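Local coordinates for putative S41 protease (Bacteroides fragilis NCTC 9343, PDB 3K50), which is probably a serine peptidase of family S41 that cleaves peptide bonds, though its substrate and physiological role are not known, at residues A[254-259]-A[277-282]. Residues are numbered along the deposited sequence; the frame is centred on the assembly and turned at random.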
loop_
_atom_site.group_PDB
_atom_site.type_symbol
_atom_site.label_atom_id
_atom_site.label_comp_id
_atom_site.label_asym_id
_atom_site.label_seq_id
_atom_site.Cartn_x
_atom_site.Cartn_y
_atom_site.Cartn_z
ATOM N N LYS A 254 0.325 27.091 -0.977
ATOM C CA LYS A 254 -0.912 26.414 -0.605
ATOM C C LYS A 254 -1.080 26.181 0.883
ATOM O O LYS A 254 -2.129 25.682 1.323
ATOM C CB LYS A 254 -1.051 25.051 -1.312
ATOM C CG LYS A 254 -0.944 25.080 -2.840
ATOM C CD LYS A 254 -1.767 26.111 -3.508
ATOM C CE LYS A 254 -1.594 26.028 -5.024
ATOM N NZ LYS A 254 -2.205 27.149 -5.763
HETATM N N MSE A 255 -0.099 26.580 1.680
HETATM C CA MSE A 255 -0.207 26.344 3.080
HETATM C C MSE A 255 -1.490 26.956 3.593
HETATM O O MSE A 255 -1.835 28.085 3.219
HETATM C CB MSE A 255 0.981 26.911 3.839
HETATM C CG MSE A 255 2.336 26.236 3.530
HETATM SE SE MSE A 255 2.279 24.271 3.883
HETATM C CE MSE A 255 1.989 23.607 2.153
ATOM N N ASN A 256 -2.176 26.173 4.441
ATOM C CA ASN A 256 -3.404 26.553 5.148
ATOM C C ASN A 256 -4.666 26.443 4.318
ATOM O O ASN A 256 -5.739 26.632 4.835
ATOM C CB ASN A 256 -3.308 27.932 5.818
ATOM C CG ASN A 256 -2.188 28.027 6.837
ATOM O OD1 ASN A 256 -1.431 29.007 6.871
ATOM N ND2 ASN A 256 -2.138 27.071 7.720
ATOM N N GLN A 257 -4.534 26.069 3.052
ATOM C CA GLN A 257 -5.691 25.829 2.200
ATOM C C GLN A 257 -6.312 24.477 2.524
ATOM O O GLN A 257 -5.648 23.590 3.050
ATOM C CB GLN A 257 -5.274 25.970 0.717
ATOM C CG GLN A 257 -4.807 27.454 0.451
ATOM C CD GLN A 257 -4.575 27.825 -0.991
ATOM O OE1 GLN A 257 -3.625 28.558 -1.320
ATOM N NE2 GLN A 257 -5.412 27.347 -1.841
ATOM N N LEU A 258 -7.588 24.314 2.179
ATOM C CA LEU A 258 -8.300 23.066 2.424
ATOM C C LEU A 258 -7.726 21.878 1.615
ATOM O O LEU A 258 -7.478 21.992 0.434
ATOM C CB LEU A 258 -9.816 23.231 2.098
ATOM C CG LEU A 258 -10.640 24.060 3.124
ATOM C CD1 LEU A 258 -12.012 24.408 2.488
ATOM C CD2 LEU A 258 -10.797 23.366 4.533
ATOM N N LEU A 259 -7.519 20.748 2.280
ATOM C CA LEU A 259 -6.968 19.580 1.652
ATOM C C LEU A 259 -8.016 18.473 1.527
ATOM O O LEU A 259 -8.124 17.821 0.510
ATOM C CB LEU A 259 -5.788 19.046 2.453
ATOM C CG LEU A 259 -5.190 17.742 1.898
ATOM C CD1 LEU A 259 -4.454 18.000 0.597
ATOM C CD2 LEU A 259 -4.314 17.092 2.992
ATOM N N PHE A 277 -3.641 21.888 4.368
ATOM C CA PHE A 277 -2.219 21.810 4.193
ATOM C C PHE A 277 -1.741 22.550 5.452
ATOM O O PHE A 277 -1.853 23.766 5.540
ATOM C CB PHE A 277 -1.744 22.496 2.917
ATOM C CG PHE A 277 -2.132 21.798 1.621
ATOM C CD1 PHE A 277 -1.421 20.725 1.149
ATOM C CD2 PHE A 277 -3.132 22.306 0.833
ATOM C CE1 PHE A 277 -1.755 20.115 -0.056
ATOM C CE2 PHE A 277 -3.448 21.729 -0.345
ATOM C CZ PHE A 277 -2.782 20.632 -0.802
ATOM N N ASN A 278 -1.243 21.819 6.453
ATOM C CA ASN A 278 -0.963 22.421 7.772
ATOM C C ASN A 278 0.521 22.500 8.090
ATOM O O ASN A 278 1.121 21.504 8.497
ATOM C CB ASN A 278 -1.714 21.618 8.836
ATOM C CG ASN A 278 -1.635 22.210 10.216
ATOM O OD1 ASN A 278 -0.916 23.199 10.510
ATOM N ND2 ASN A 278 -2.399 21.600 11.106
ATOM N N PRO A 279 1.102 23.703 7.969
ATOM C CA PRO A 279 2.534 23.821 8.135
ATOM C C PRO A 279 3.060 23.529 9.533
ATOM O O PRO A 279 4.242 23.195 9.688
ATOM C CB PRO A 279 2.832 25.264 7.685
ATOM C CG PRO A 279 1.564 26.017 7.984
ATOM C CD PRO A 279 0.457 25.006 7.694
ATOM N N GLU A 280 2.197 23.567 10.545
ATOM C CA GLU A 280 2.638 23.201 11.903
ATOM C C GLU A 280 2.922 21.685 12.018
ATOM O O GLU A 280 3.530 21.242 12.977
ATOM C CB GLU A 280 1.593 23.598 12.934
ATOM C CG GLU A 280 1.603 25.066 13.345
ATOM C CD GLU A 280 1.023 25.997 12.326
ATOM O OE1 GLU A 280 -0.019 25.645 11.723
ATOM O OE2 GLU A 280 1.591 27.113 12.154
ATOM N N LEU A 281 2.424 20.908 11.066
ATOM C CA LEU A 281 2.733 19.482 11.000
ATOM C C LEU A 281 4.117 19.173 10.482
ATOM O O LEU A 281 4.612 18.081 10.745
ATOM C CB LEU A 281 1.761 18.719 10.088
ATOM C CG LEU A 281 0.299 18.470 10.504
ATOM C CD1 LEU A 281 -0.363 17.798 9.332
ATOM C CD2 LEU A 281 0.147 17.577 11.776
ATOM N N ILE A 282 4.791 20.128 9.838
ATOM C CA ILE A 282 6.085 19.815 9.200
ATOM C C ILE A 282 7.134 19.458 10.250
ATOM O O ILE A 282 7.892 18.475 10.077
ATOM C CB ILE A 282 6.530 20.974 8.282
ATOM C CG1 ILE A 282 5.504 21.153 7.110
ATOM C CG2 ILE A 282 7.973 20.820 7.784
ATOM C CD1 ILE A 282 5.704 22.383 6.282
HETATM O O HOH W 1 -0.867 27.617 10.141
#
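Phe277 is the bump of this contact, its benzyl group pushed into the hollow of the curve that 254-259 makes as it turns into strand 258-263. Two groups close on the ring from opposite faces. Leu259 sends in one methyl: with CG anti to the backbone N (chi1 176°) the branch points at the ring, and the rotation about CB-CG (chi2 71°) brings CD1 over the face, 3.8 Å from the ring centroid, a CH-pi contact. It sits off-centre, over the far rim, with CD1 3.4 Å from Phe277 CZ. Over the other face lies Lys254 CB, less closely, at 4.1 Å from CD2 of Phe277; beyond CB the lysine chain turns off from the ring. Tyr315 meets the same ring edge-to-face, and Leu312 of helix 304-312 also touches it.

Two backbone bonds hold the ring's own residue in place. Phe277 N donates to Gln257 O (2.9 Å), and Phe277 O accepts from Asn256 N at 2.7 Å. Asn256 and Gln257 thus sit opposite Phe277 as a G1 beta bulge, where the antiparallel ladder of strands 258-263 and 273-276 (Leu259 with Leu275) ends within the S41 peptidase family region. Asn256, left-handed at the first bulge position, is also third in a type II beta turn, Lys254 to Gln257, which presents its N-H to the chain leaving strand 273-276.

Past the ring, the end of Met255, a selenomethionine kinked about CB-CG (chi2 -57°), lies between Phe277 CB and Pro279 CB: CE touches the first, and SE slides past the second at 4.0 Å. Pro279 is a second, smaller bump, with Asn256 lying across it at about a right angle and ND2 3.3 Å from CD of Pro279. That amide nitrogen also donates to a water, which in turn donates to Glu280 OE1, bridging the two residues on the solvent side.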